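Local atomic coordinates of CurM Sulfotransferase (Moorea producta, PDB entry 4GBM), a protein that binds adenosine-3'-5'-diphosphate and probably transfers a sulfo group from PAPS to a polyketide intermediate of the curacin biosynthetic pathway. Residues 38-42 with 196-201; 49-54 with 254-258; 63-67 with 120-124; 81-87 with 262-268; 88-92 with 103-107. The protein carries 2 engineered substitutions. All coordinates share one frame; numbering follows the deposited sequence. Where two conformers were deposited one is given.

Interaction 1 of 5, residues 38-42 with 196-201; sequences LSSPR and VWAKSN. With A3P (adenosine-3'-5'-diphosphate), chain G.
Ser-40 packs against helix residues 196-201. The tight part is built from small groups. Ser-40 CA lies 3.9 Å from Ser-200 CB and 5.3 Å from Ser-200 CA, since the small side chains let the backbones come close. Next to it, Pro-41 and Val-196 cross at about a right angle, with Pro-41 CD 3.7 Å from Val-196 CG1. Ser-40 CB also sits 3.8 Å from Asn-201 ND2. That amide nitrogen lies over one face of the Trp-197 indole, toward its rim, and donates to Trp-197 O. The looser side is spanned by water. One water accepts from Ser-40 N (2.9 Å) and donates to Asn-201 OD1 (2.8 Å), an oxygen also bonded by Tyr-161. No direct hydrogen bond joins the two segments. Arg-42 turns to the nucleotide instead. Its chain bends at chi2 (-51°) and chi3 (-60°). This brings NH1 to A3P O1P of the 3'-phosphate at 2.9 Å, in a nearly straight bond (168°) in the guanidinium plane. Ser-172 and the carbonyl of Asp-269 hold NE and NH1 as well. A leucine in place of this arginine would probably leave the 3'-phosphate without this charged partner and Asp-269 O without this donor. Ser-45 and Thr-46, at the start of helix 45-53, also bond A3P. This is the P-loop-like phosphosulfate-binding loop of sulfotransferases, leaving the central strand of the parallel sheet.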
# COMPACT_ATOMS: atom_id res chain seq x y z
N LEU A 38 1.61 -5.15 1.51
CA LEU A 38 2.99 -4.73 1.77
C LEU A 38 3.79 -4.68 0.49
O LEU A 38 3.77 -5.63 -0.31
CB LEU A 38 3.67 -5.70 2.74
CG LEU A 38 2.99 -5.95 4.08
CD1 LEU A 38 3.84 -6.90 4.90
CD2 LEU A 38 2.73 -4.65 4.85
N SER A 39 4.52 -3.59 0.29
CA SER A 39 5.34 -3.47 -0.92
C SER A 39 6.35 -2.36 -0.80
O SER A 39 6.26 -1.51 0.07
CB SER A 39 4.45 -3.16 -2.14
OG SER A 39 3.93 -1.85 -2.04
N SER A 40 7.32 -2.40 -1.70
CA SER A 40 8.20 -1.26 -1.96
C SER A 40 7.37 -0.17 -2.64
O SER A 40 6.37 -0.47 -3.29
CB SER A 40 9.35 -1.71 -2.87
OG SER A 40 10.03 -0.61 -3.46
N PRO A 41 7.79 1.11 -2.51
CA PRO A 41 7.20 2.15 -3.35
C PRO A 41 7.22 1.78 -4.84
O PRO A 41 8.09 1.02 -5.28
CB PRO A 41 8.15 3.34 -3.11
CG PRO A 41 8.53 3.16 -1.68
CD PRO A 41 8.75 1.68 -1.55
N ARG A 42 6.28 2.33 -5.60
CA ARG A 42 6.23 2.25 -7.07
C ARG A 42 5.97 0.84 -7.62
O ARG A 42 6.37 0.52 -8.75
CB ARG A 42 7.50 2.86 -7.74
CG ARG A 42 8.03 4.14 -7.09
CD ARG A 42 6.93 5.19 -6.93
NE ARG A 42 6.32 5.59 -8.20
CZ ARG A 42 5.33 6.46 -8.28
NH1 ARG A 42 4.83 6.80 -9.47
NH2 ARG A 42 4.82 7.00 -7.17
N VAL A 196 15.94 1.81 -1.17
CA VAL A 196 14.53 1.75 -0.77
C VAL A 196 13.90 0.42 -1.21
O VAL A 196 13.23 -0.25 -0.41
CB VAL A 196 13.73 2.96 -1.30
CG1 VAL A 196 12.24 2.76 -1.08
CG2 VAL A 196 14.18 4.23 -0.59
N TRP A 197 14.15 0.00 -2.45
CA TRP A 197 13.63 -1.27 -2.94
C TRP A 197 14.21 -2.45 -2.15
O TRP A 197 13.48 -3.35 -1.74
CB TRP A 197 13.90 -1.43 -4.44
CG TRP A 197 13.29 -2.68 -5.02
CD1 TRP A 197 12.03 -2.82 -5.54
CD2 TRP A 197 13.91 -3.97 -5.13
NE1 TRP A 197 11.83 -4.11 -5.96
CE2 TRP A 197 12.96 -4.84 -5.72
CE3 TRP A 197 15.17 -4.48 -4.78
CZ2 TRP A 197 13.24 -6.19 -5.98
CZ3 TRP A 197 15.45 -5.82 -5.04
CH2 TRP A 197 14.48 -6.66 -5.63
N ALA A 198 15.53 -2.42 -1.92
CA ALA A 198 16.22 -3.52 -1.23
C ALA A 198 15.79 -3.63 0.23
O ALA A 198 15.48 -4.73 0.70
CB ALA A 198 17.74 -3.34 -1.33
N LYS A 199 15.76 -2.50 0.94
CA LYS A 199 15.40 -2.50 2.36
C LYS A 199 13.94 -2.89 2.58
O LYS A 199 13.64 -3.71 3.46
CB LYS A 199 15.71 -1.14 3.01
CG LYS A 199 15.25 -1.02 4.46
CD LYS A 199 15.84 0.20 5.15
CE LYS A 199 15.13 0.48 6.47
NZ LYS A 199 15.05 -0.69 7.40
N SER A 200 13.03 -2.31 1.78
CA SER A 200 11.60 -2.63 1.88
C SER A 200 11.38 -4.12 1.68
O SER A 200 10.70 -4.77 2.46
CB SER A 200 10.80 -1.83 0.86
OG SER A 200 10.93 -0.44 1.08
N ASN A 201 11.96 -4.65 0.61
CA ASN A 201 11.77 -6.06 0.30
C ASN A 201 12.42 -6.98 1.32
O ASN A 201 11.80 -7.96 1.74
CB ASN A 201 12.18 -6.38 -1.13
CG ASN A 201 11.12 -5.98 -2.11
OD1 ASN A 201 10.05 -6.58 -2.14
ND2 ASN A 201 11.39 -4.93 -2.89
P1 A3P G . 4.92 5.10 -12.63
O1P A3P G . 5.96 6.00 -12.03
O2P A3P G . 3.65 5.82 -13.01
O3P A3P G . 5.47 4.19 -13.69
P2 A3P G . 2.48 2.67 -6.29
O4P A3P G . 2.91 1.49 -5.48
O5P A3P G . 3.22 3.95 -6.02
O6P A3P G . 0.98 2.84 -6.33
O5' A3P G . 2.92 2.31 -7.81
C5' A3P G . 2.86 3.32 -8.81
C4' A3P G . 3.08 2.63 -10.13
O4' A3P G . 1.93 1.84 -10.44
C3' A3P G . 3.19 3.60 -11.30
O3' A3P G . 4.52 4.13 -11.39
C2' A3P G . 2.78 2.71 -12.46
O2' A3P G . 3.92 2.02 -13.00
C1' A3P G . 1.84 1.67 -11.85
N9 A3P G . 0.44 1.93 -12.28
C8 A3P G . -0.37 2.93 -11.90
N7 A3P G . -1.58 2.86 -12.53
C5 A3P G . -1.52 1.78 -13.34
C6 A3P G . -2.43 1.11 -14.30
N6 A3P G . -3.68 1.60 -14.50
N1 A3P G . -1.97 0.01 -14.94
C2 A3P G . -0.73 -0.49 -14.73
N3 A3P G . 0.14 0.07 -13.87
C4 A3P G . -0.20 1.17 -13.17
O HOH W 1 7.85 -4.99 -2.91

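Interaction 2 of 5, residues 49-54 with 254-258; sequences RVMLAG and DRMTG
Arg-49 and Arg-255 reach past each other, and each donates to the backbone of the other's segment. The Arg-49 guanidinium turns its edge to two successive carbonyls. NH2 donates to Arg-255 O at 2.8 Å and NH1 to Met-256 O at 3.2 Å. Met-256 O is in the guanidinium plane, yet NH1 stands well above that carbonyl's own plane. The bend of the Arg-49 chain at chi2 (91°) folds the group back, and Val-50 CG2 covers one of its faces. Arg-255 is extended from CG to NE and lies along the last turn of segment 49-54. Its guanidinium rests face-on over Gly-54 CA, 3.4 Å from CZ. A CB at Gly-54 would clash with Arg-255 NH2. Val-50 O lies in the guanidinium plane and accepts from Arg-255 NH1 (3.0 Å, 159°). NH2 and NE donate to the carbonyls of Glu-246 and Gln-252. Val-50 sits between the two arginines. Its CG1 meets Arg-255 CD at 3.8 Å, and its CG2 meets Thr-257 CG2 tip to tip. Asp-254 OD1 accepts from Met-256 N, an Asx turn that shapes the loop. The contact ties a late loop to the later part of helix 45-53, the helix that follows the phosphate-binding loop in this P-loop fold.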
# COMPACT_ATOMS: atom_id res chain seq x y z
N ARG A 49 -4.88 -1.70 -4.65
CA ARG A 49 -5.87 -1.32 -3.63
C ARG A 49 -7.16 -0.81 -4.27
O ARG A 49 -8.24 -1.06 -3.75
CB ARG A 49 -5.28 -0.35 -2.59
CG ARG A 49 -5.33 1.14 -2.92
CD ARG A 49 -6.61 1.81 -2.41
NE ARG A 49 -6.64 3.20 -2.84
CZ ARG A 49 -7.75 3.89 -3.11
NH1 ARG A 49 -7.64 5.15 -3.53
NH2 ARG A 49 -8.95 3.33 -2.98
N VAL A 50 -7.04 -0.16 -5.42
CA VAL A 50 -8.21 0.35 -6.15
C VAL A 50 -9.02 -0.79 -6.77
O VAL A 50 -10.25 -0.77 -6.74
CB VAL A 50 -7.82 1.43 -7.19
CG1 VAL A 50 -9.02 1.83 -8.06
CG2 VAL A 50 -7.27 2.68 -6.48
N MET A 51 -8.33 -1.79 -7.32
CA MET A 51 -9.02 -3.01 -7.79
C MET A 51 -9.84 -3.61 -6.66
O MET A 51 -11.03 -3.91 -6.84
CB MET A 51 -8.02 -4.04 -8.31
CG MET A 51 -7.38 -3.64 -9.61
SD MET A 51 -5.91 -4.65 -9.89
CE MET A 51 -5.63 -4.44 -11.62
N LEU A 52 -9.21 -3.80 -5.50
CA LEU A 52 -9.90 -4.40 -4.36
C LEU A 52 -11.04 -3.54 -3.81
O LEU A 52 -11.99 -4.07 -3.23
CB LEU A 52 -8.91 -4.75 -3.24
CG LEU A 52 -7.84 -5.79 -3.60
CD1 LEU A 52 -6.85 -5.98 -2.46
CD2 LEU A 52 -8.48 -7.12 -3.99
N ALA A 53 -10.94 -2.22 -3.99
CA ALA A 53 -11.98 -1.28 -3.53
C ALA A 53 -13.35 -1.56 -4.16
O ALA A 53 -14.38 -1.18 -3.60
CB ALA A 53 -11.56 0.17 -3.79
N GLY A 54 -13.34 -2.22 -5.32
CA GLY A 54 -14.56 -2.58 -6.02
C GLY A 54 -15.32 -3.76 -5.44
O GLY A 54 -16.50 -3.94 -5.74
N ASP A 254 -17.17 4.48 -7.38
CA ASP A 254 -16.48 5.33 -6.42
C ASP A 254 -15.48 4.49 -5.65
O ASP A 254 -15.85 3.66 -4.80
CB ASP A 254 -17.47 6.02 -5.47
CG ASP A 254 -16.81 7.05 -4.53
OD1 ASP A 254 -15.56 7.12 -4.43
OD2 ASP A 254 -17.56 7.81 -3.88
N ARG A 255 -14.20 4.68 -5.96
CA ARG A 255 -13.13 3.94 -5.31
C ARG A 255 -12.17 4.87 -4.59
O ARG A 255 -10.99 4.57 -4.44
CB ARG A 255 -12.42 3.07 -6.33
CG ARG A 255 -13.40 2.09 -6.95
CD ARG A 255 -12.73 1.11 -7.84
NE ARG A 255 -13.72 0.29 -8.52
CZ ARG A 255 -13.55 -0.97 -8.87
NH1 ARG A 255 -12.41 -1.61 -8.60
NH2 ARG A 255 -14.53 -1.61 -9.49
N MET A 256 -12.71 6.02 -4.16
CA MET A 256 -11.96 7.03 -3.43
C MET A 256 -10.73 7.50 -4.21
O MET A 256 -9.63 7.60 -3.66
CB MET A 256 -11.58 6.52 -2.03
CG MET A 256 -12.78 6.25 -1.14
SD MET A 256 -12.35 5.49 0.44
CE MET A 256 -12.64 3.76 0.08
N THR A 257 -10.93 7.75 -5.51
CA THR A 257 -9.89 8.34 -6.36
C THR A 257 -10.38 9.65 -6.98
O THR A 257 -9.59 10.40 -7.57
CB THR A 257 -9.45 7.39 -7.50
OG1 THR A 257 -10.55 7.18 -8.39
CG2 THR A 257 -8.98 6.05 -6.96
N GLY A 258 -11.67 9.92 -6.83
CA GLY A 258 -12.30 11.08 -7.46
C GLY A 258 -12.14 12.37 -6.68
O GLY A 258 -11.54 12.38 -5.60

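Interaction 3 of 5, residues 63-67 with 120-124; sequences ELHLL and VYGML. With ZN (zinc ion), chain F.
Leu-66 and Tyr-121 are the closest pair of residues by backbone, yet their CA atoms are 8.0 Å apart. Residues 63-67 form an irregular loop, with a positive phi at His-65 (53°), and residues 120-124 are helical. Side chains therefore fill the space. Leu-66 CG is anti to the carbonyl carbon (chi1 -67°), which carries CD1 out over the Tyr-121 ring. CD1 stands 4.0 Å from the ring centroid, only 8° off the normal, a CH-pi contact. The same methyl meets Leu-124 CD1 tip to tip at 3.9 Å. Leu-64 CD1 reaches that leucine methyl in the same manner. Leu-66 also crosses Val-120 at about a right angle. The polar end of Tyr-121 is held by a water, which donates to its OH (2.8 Å) and accepts from Leu-66 N (2.9 Å). Asp-135 OD1 bonds the same hydroxyl. Phe-154 meets the Tyr-121 ring edge-to-face. A phenylalanine here would probably leave Asp-135 without this hydroxyl partner and break the water bridge to Leu-66 N. His-65 points away from the helix and binds a zinc ion through ND1 at 2.1 Å. A water and two further atoms complete that site. The contact is part of the hydrophobic core between helix 117-128 and the loop after edge strand 58-59 of the sulfotransferase sheet, with Tyr-121 linked to strand 132-136 through Asp-135.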
# COMPACT_ATOMS: atom_id res chain seq x y z
N GLU A 63 -4.28 5.67 1.86
CA GLU A 63 -3.51 5.50 3.10
C GLU A 63 -4.14 6.17 4.32
O GLU A 63 -4.41 7.37 4.32
CB GLU A 63 -2.07 6.00 2.91
CG GLU A 63 -1.14 5.04 2.15
CD GLU A 63 -1.25 5.08 0.62
OE1 GLU A 63 -2.05 5.86 0.04
OE2 GLU A 63 -0.51 4.30 -0.01
N LEU A 64 -4.32 5.38 5.37
CA LEU A 64 -4.93 5.87 6.61
C LEU A 64 -3.91 6.51 7.55
O LEU A 64 -4.28 7.32 8.41
CB LEU A 64 -5.64 4.72 7.34
CG LEU A 64 -6.81 4.07 6.60
CD1 LEU A 64 -7.25 2.80 7.31
CD2 LEU A 64 -7.97 5.03 6.41
N HIS A 65 -2.63 6.15 7.39
CA HIS A 65 -1.55 6.67 8.25
C HIS A 65 -1.83 6.49 9.76
O HIS A 65 -1.54 7.38 10.56
CB HIS A 65 -1.25 8.15 7.92
CG HIS A 65 -1.09 8.43 6.46
ND1 HIS A 65 0.02 8.07 5.74
CD2 HIS A 65 -1.92 9.04 5.58
CE1 HIS A 65 -0.11 8.45 4.49
NE2 HIS A 65 -1.29 9.03 4.36
N LEU A 66 -2.36 5.33 10.12
CA LEU A 66 -2.64 5.00 11.52
C LEU A 66 -1.55 4.11 12.11
O LEU A 66 -1.01 4.41 13.19
CB LEU A 66 -4.00 4.31 11.64
CG LEU A 66 -5.26 5.14 11.33
CD1 LEU A 66 -6.47 4.23 11.29
CD2 LEU A 66 -5.45 6.25 12.35
N LEU A 67 -1.21 3.04 11.40
CA LEU A 67 -0.31 2.00 11.91
C LEU A 67 1.02 2.48 12.53
O LEU A 67 1.47 1.90 13.51
CB LEU A 67 -0.05 0.92 10.85
CG LEU A 67 0.54 -0.41 11.33
CD1 LEU A 67 -0.41 -1.12 12.31
CD2 LEU A 67 0.85 -1.29 10.14
N VAL A 120 -9.18 3.55 17.11
CA VAL A 120 -9.65 4.12 15.85
C VAL A 120 -9.85 3.00 14.82
O VAL A 120 -10.86 2.98 14.11
CB VAL A 120 -8.71 5.24 15.33
CG1 VAL A 120 -9.14 5.73 13.95
CG2 VAL A 120 -8.72 6.39 16.32
N TYR A 121 -8.91 2.07 14.76
CA TYR A 121 -9.10 0.89 13.91
C TYR A 121 -10.38 0.13 14.28
O TYR A 121 -11.11 -0.31 13.39
CB TYR A 121 -7.90 -0.04 13.99
CG TYR A 121 -6.79 0.18 12.98
CD1 TYR A 121 -5.49 0.43 13.42
CD2 TYR A 121 -7.01 0.07 11.60
CE1 TYR A 121 -4.44 0.59 12.53
CE2 TYR A 121 -5.96 0.23 10.69
CZ TYR A 121 -4.68 0.48 11.17
OH TYR A 121 -3.62 0.63 10.30
N GLY A 122 -10.64 -0.02 15.57
CA GLY A 122 -11.85 -0.71 16.04
C GLY A 122 -13.11 -0.01 15.58
O GLY A 122 -14.09 -0.66 15.17
N MET A 123 -13.09 1.32 15.65
CA MET A 123 -14.17 2.18 15.15
C MET A 123 -14.36 2.04 13.64
O MET A 123 -15.49 1.97 13.16
CB MET A 123 -13.86 3.64 15.50
CG MET A 123 -14.90 4.66 15.09
SD MET A 123 -14.36 6.33 15.51
CE MET A 123 -13.88 6.10 17.22
N LEU A 124 -13.27 1.99 12.89
CA LEU A 124 -13.36 1.78 11.45
C LEU A 124 -13.98 0.41 11.15
O LEU A 124 -14.88 0.31 10.31
CB LEU A 124 -12.00 1.90 10.76
CG LEU A 124 -11.36 3.29 10.72
CD1 LEU A 124 -10.01 3.24 10.02
CD2 LEU A 124 -12.28 4.30 10.03
ZN ZN F . 1.87 7.26 6.41
O HOH W 2 -2.57 2.79 8.79
O HOH W 3 3.26 7.70 4.84

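Interaction 4 of 5, residues 81-87 with 262-268; sequences LSYLGEG and AASLSIS. Engineered in segment 262-268: Ala-262 (natural residue Gln), Ala-263 (natural residue Lys). With ZN (zinc ion), chain B.
Tyr-83 and its neighbours in residues 81-87 lie along residues 262-268, and backbone hydrogen bonds carry much of the contact. Four amides in a row donate across it. Tyr-83 N goes to Ser-266 O at 3.1 Å and Leu-84 N to Ala-262 O at 3.1 Å. Gly-85 N reaches Leu-265 O at 2.8 Å, and Glu-86 N reaches Ala-263 O at 2.8 Å. The last two come nearly along the C=O axis, whereas Leu-84 N stands above the plane of its carbonyl. The acceptors do not follow a regular sheet order, as expected of two irregular loops lying side by side. Gly-85 has a positive phi (57°), and a CB there would strike Leu-81 CD1.

The apolar contacts centre on Tyr-83. Its side chain lies beside Leu-265, both pointing the same way. Leu-265 CD2 is over the ring, 3.9 Å from the centroid and 6° off the normal, a CH-pi contact. Ser-266 O lies at the ring edge, in plane. Leu-84 packs on the engineered Ala-262 and Ala-263.

The metal-binding part is Glu-86, at the N-cap position of helix 87-96. Its chain is extended beyond CG and OE1 binds a zinc ion at 2.0 Å, with OE2 further off at 2.7 Å. A zinc-bound water donates to OE2. Ala-263 CB touches that oxygen at 3.3 Å.

Because the bonds between the loops use backbone atoms, this pairing probably depends little on the side chains at the two engineered positions. The zinc probably offsets the charge of the Glu-86 carboxylate.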
# COMPACT_ATOMS: atom_id res chain seq x y z
N LEU A 81 2.77 15.24 5.20
CA LEU A 81 2.80 14.61 3.88
C LEU A 81 2.87 15.64 2.76
O LEU A 81 2.33 16.74 2.90
CB LEU A 81 1.55 13.73 3.70
CG LEU A 81 1.26 12.65 4.74
CD1 LEU A 81 -0.19 12.19 4.62
CD2 LEU A 81 2.21 11.45 4.64
N SER A 82 3.53 15.27 1.66
CA SER A 82 3.68 16.14 0.49
C SER A 82 2.34 16.54 -0.12
O SER A 82 2.16 17.68 -0.57
CB SER A 82 4.54 15.45 -0.58
OG SER A 82 5.89 15.33 -0.15
N TYR A 83 1.40 15.61 -0.13
CA TYR A 83 0.05 15.87 -0.60
C TYR A 83 -0.92 15.80 0.58
O TYR A 83 -0.48 15.73 1.74
CB TYR A 83 -0.32 14.89 -1.72
CG TYR A 83 0.59 15.04 -2.93
CD1 TYR A 83 0.29 15.97 -3.94
CD2 TYR A 83 1.74 14.27 -3.06
CE1 TYR A 83 1.12 16.12 -5.05
CE2 TYR A 83 2.58 14.42 -4.17
CZ TYR A 83 2.26 15.34 -5.15
OH TYR A 83 3.08 15.48 -6.25
N LEU A 84 -2.22 15.82 0.31
CA LEU A 84 -3.20 16.02 1.39
C LEU A 84 -3.46 14.81 2.30
O LEU A 84 -3.81 14.99 3.47
CB LEU A 84 -4.51 16.61 0.83
CG LEU A 84 -4.38 17.89 -0.00
CD1 LEU A 84 -5.73 18.28 -0.58
CD2 LEU A 84 -3.77 19.05 0.79
N GLY A 85 -3.30 13.60 1.77
CA GLY A 85 -3.38 12.38 2.59
C GLY A 85 -4.69 12.22 3.34
O GLY A 85 -4.70 11.87 4.53
N GLU A 86 -5.80 12.42 2.64
CA GLU A 86 -7.12 12.42 3.27
C GLU A 86 -7.80 11.05 3.31
O GLU A 86 -9.02 10.98 3.43
CB GLU A 86 -8.02 13.43 2.57
CG GLU A 86 -7.54 14.86 2.71
CD GLU A 86 -8.48 15.88 2.13
OE1 GLU A 86 -8.22 17.08 2.34
OE2 GLU A 86 -9.48 15.51 1.47
N GLY A 87 -7.01 9.97 3.23
CA GLY A 87 -7.56 8.61 3.32
C GLY A 87 -8.51 8.44 4.49
O GLY A 87 -9.62 7.91 4.33
N ALA A 262 -5.13 15.70 -5.29
CA ALA A 262 -4.15 15.77 -4.20
C ALA A 262 -4.66 15.15 -2.89
O ALA A 262 -3.86 14.76 -2.05
CB ALA A 262 -3.69 17.21 -3.97
N ALA A 263 -5.98 15.04 -2.75
CA ALA A 263 -6.58 14.52 -1.52
C ALA A 263 -6.35 13.02 -1.29
O ALA A 263 -6.29 12.58 -0.14
CB ALA A 263 -8.08 14.85 -1.48
N SER A 264 -6.20 12.24 -2.36
CA SER A 264 -5.98 10.80 -2.21
C SER A 264 -4.50 10.42 -2.25
O SER A 264 -4.15 9.25 -2.15
CB SER A 264 -6.77 10.00 -3.26
OG SER A 264 -8.15 10.03 -2.96
N LEU A 265 -3.64 11.43 -2.39
CA LEU A 265 -2.20 11.22 -2.47
C LEU A 265 -1.55 11.52 -1.14
O LEU A 265 -2.06 12.33 -0.36
CB LEU A 265 -1.59 12.10 -3.56
CG LEU A 265 -1.51 11.57 -5.00
CD1 LEU A 265 -2.85 11.06 -5.54
CD2 LEU A 265 -0.95 12.68 -5.88
N SER A 266 -0.42 10.88 -0.87
CA SER A 266 0.29 11.07 0.38
C SER A 266 1.72 11.46 0.12
O SER A 266 2.08 12.63 0.29
CB SER A 266 0.22 9.80 1.25
OG SER A 266 -1.11 9.58 1.67
N ILE A 267 2.52 10.49 -0.33
CA ILE A 267 3.97 10.68 -0.47
C ILE A 267 4.44 11.02 -1.88
O ILE A 267 5.40 11.77 -2.04
CB ILE A 267 4.78 9.48 0.08
CG1 ILE A 267 4.44 8.19 -0.68
CG2 ILE A 267 4.52 9.32 1.57
CD1 ILE A 267 5.51 7.11 -0.58
N SER A 268 3.77 10.47 -2.89
CA SER A 268 4.05 10.82 -4.28
C SER A 268 2.77 10.65 -5.07
O SER A 268 1.69 10.51 -4.49
CB SER A 268 5.16 9.95 -4.86
OG SER A 268 5.58 10.44 -6.12
ZN ZN B . -9.65 18.16 1.42
O HOH W 4 -11.60 17.78 1.63

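Interaction 5 of 5, residues 88-92 with 103-107; sequences LQKTF and SQALI. With SO4 (sulfate ion), chain Q.
Ser-103 OG donates to Gln-89 O at 2.7 Å, the one hydrogen bond between the two helical segments. It arrives in the carbonyl plane, on a lone pair. Chi1 of -176° puts this hydroxyl anti to the serine's own N and aims it at the facing helix, where it also touches Phe-92 CB. Beside it, Phe-92 is packed by two side chains. Leu-106 CD2 lies over one ring face, 3.9 Å from the centroid and 21° off the normal, as a CH-pi contact. Ile-107 CG1 approaches Phe-92 CD2 obliquely at 3.8 Å. The end of Ile-107 reaches further, with CD1 3.6 Å from Gln-89 CA and also against Leu-88. Next outward is a sulfate, probably from the crystallisation liquor. Gln-89 N donates to its O3 at 2.8 Å, and Arg-75 bonds it as well. The N-terminal end of helix 87-96 would probably favour such an anion. The short helical segments set this geometry: their axes come within 9.1 Å and their directions differ by 112°. Phe-92 also touches Met-123 and Leu-124, which places it between helices 100-113 and 117-128. Leu-88 rests on Met-72 and Arg-75 of helix 72-78.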
# COMPACT_ATOMS: atom_id res chain seq x y z
N LEU A 88 -8.09 8.89 5.67
CA LEU A 88 -8.94 8.77 6.86
C LEU A 88 -10.19 9.63 6.77
O LEU A 88 -11.29 9.17 7.08
CB LEU A 88 -8.14 9.07 8.14
CG LEU A 88 -8.83 8.78 9.47
CD1 LEU A 88 -9.12 7.28 9.65
CD2 LEU A 88 -7.97 9.29 10.62
N GLN A 89 -10.02 10.88 6.33
CA GLN A 89 -11.16 11.79 6.11
C GLN A 89 -12.15 11.21 5.10
O GLN A 89 -13.36 11.21 5.35
CB GLN A 89 -10.66 13.16 5.66
CG GLN A 89 -11.71 14.25 5.69
CD GLN A 89 -11.17 15.58 5.20
OE1 GLN A 89 -11.45 16.00 4.08
NE2 GLN A 89 -10.39 16.25 6.04
N LYS A 90 -11.64 10.71 3.97
CA LYS A 90 -12.49 10.09 2.95
C LYS A 90 -13.18 8.83 3.45
O LYS A 90 -14.32 8.55 3.07
CB LYS A 90 -11.68 9.77 1.69
CG LYS A 90 -11.35 10.99 0.85
CD LYS A 90 -10.52 10.62 -0.37
CE LYS A 90 -10.23 11.85 -1.23
NZ LYS A 90 -11.46 12.48 -1.77
N THR A 91 -12.49 8.07 4.31
CA THR A 91 -13.07 6.86 4.88
C THR A 91 -14.34 7.19 5.68
O THR A 91 -15.39 6.60 5.43
CB THR A 91 -12.05 6.08 5.73
OG1 THR A 91 -11.06 5.51 4.86
CG2 THR A 91 -12.72 4.96 6.51
N PHE A 92 -14.24 8.14 6.61
CA PHE A 92 -15.41 8.53 7.39
C PHE A 92 -16.51 9.15 6.53
O PHE A 92 -17.70 8.96 6.81
CB PHE A 92 -15.02 9.44 8.56
CG PHE A 92 -14.38 8.72 9.72
CD1 PHE A 92 -15.06 7.71 10.40
CD2 PHE A 92 -13.09 9.05 10.13
CE1 PHE A 92 -14.46 7.05 11.47
CE2 PHE A 92 -12.48 8.38 11.20
CZ PHE A 92 -13.17 7.39 11.87
N SER A 103 -16.62 15.17 8.50
CA SER A 103 -15.63 14.11 8.69
C SER A 103 -14.39 14.65 9.43
O SER A 103 -13.90 14.02 10.37
CB SER A 103 -15.23 13.51 7.34
OG SER A 103 -14.33 12.43 7.50
N GLN A 104 -13.92 15.83 9.02
CA GLN A 104 -12.81 16.49 9.72
C GLN A 104 -13.12 16.78 11.20
O GLN A 104 -12.27 16.58 12.06
CB GLN A 104 -12.40 17.78 9.00
CG GLN A 104 -11.20 18.47 9.65
CD GLN A 104 -10.95 19.88 9.13
OE1 GLN A 104 -11.88 20.68 8.97
NE2 GLN A 104 -9.69 20.19 8.87
N ALA A 105 -14.35 17.24 11.47
CA ALA A 105 -14.80 17.54 12.83
C ALA A 105 -14.77 16.28 13.70
O ALA A 105 -14.39 16.33 14.88
CB ALA A 105 -16.19 18.16 12.81
N LEU A 106 -15.18 15.15 13.12
CA LEU A 106 -15.13 13.87 13.82
C LEU A 106 -13.69 13.47 14.16
O LEU A 106 -13.39 13.09 15.29
CB LEU A 106 -15.82 12.77 13.00
CG LEU A 106 -15.73 11.32 13.49
CD1 LEU A 106 -16.31 11.17 14.90
CD2 LEU A 106 -16.43 10.38 12.51
N ILE A 107 -12.80 13.55 13.17
CA ILE A 107 -11.39 13.22 13.37
C ILE A 107 -10.76 14.11 14.45
O ILE A 107 -10.02 13.63 15.31
CB ILE A 107 -10.60 13.25 12.04
CG1 ILE A 107 -11.06 12.09 11.15
CG2 ILE A 107 -9.09 13.15 12.30
CD1 ILE A 107 -10.75 12.27 9.68
S SO4 Q . -6.99 13.00 7.70
O1 SO4 Q . -6.90 12.04 8.79
O2 SO4 Q . -5.63 13.35 7.31
O3 SO4 Q . -7.67 12.40 6.56
O4 SO4 Q . -7.69 14.17 8.20

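Interaction 1 carries the nucleotide site, since its Arg-42 bonds A3P directly. Interaction 4 touches all the others. Its Ser-268 OG is 3.7 Å from Arg-42 NH2, and its Ser-264 OG is 3.3 Å from Lys-90 CE of interaction 5. His-65 NE2 of interaction 3 and Ser-266 OG are 2.7 Å apart, probably hydrogen-bonded, as are Met-256 O of interaction 2 and Ser-264 OG at 2.9 Å. Interactions 3 and 5 share a core, with Leu-124 CD2 3.7 Å from Phe-92 CZ and their centres 11 Å apart. Interaction 5 is remote from interaction 1, about 17 Å between nearest atoms. Interaction 2 follows the phosphate-binding loop, with the Met-51 side chain about 7 Å from A3P.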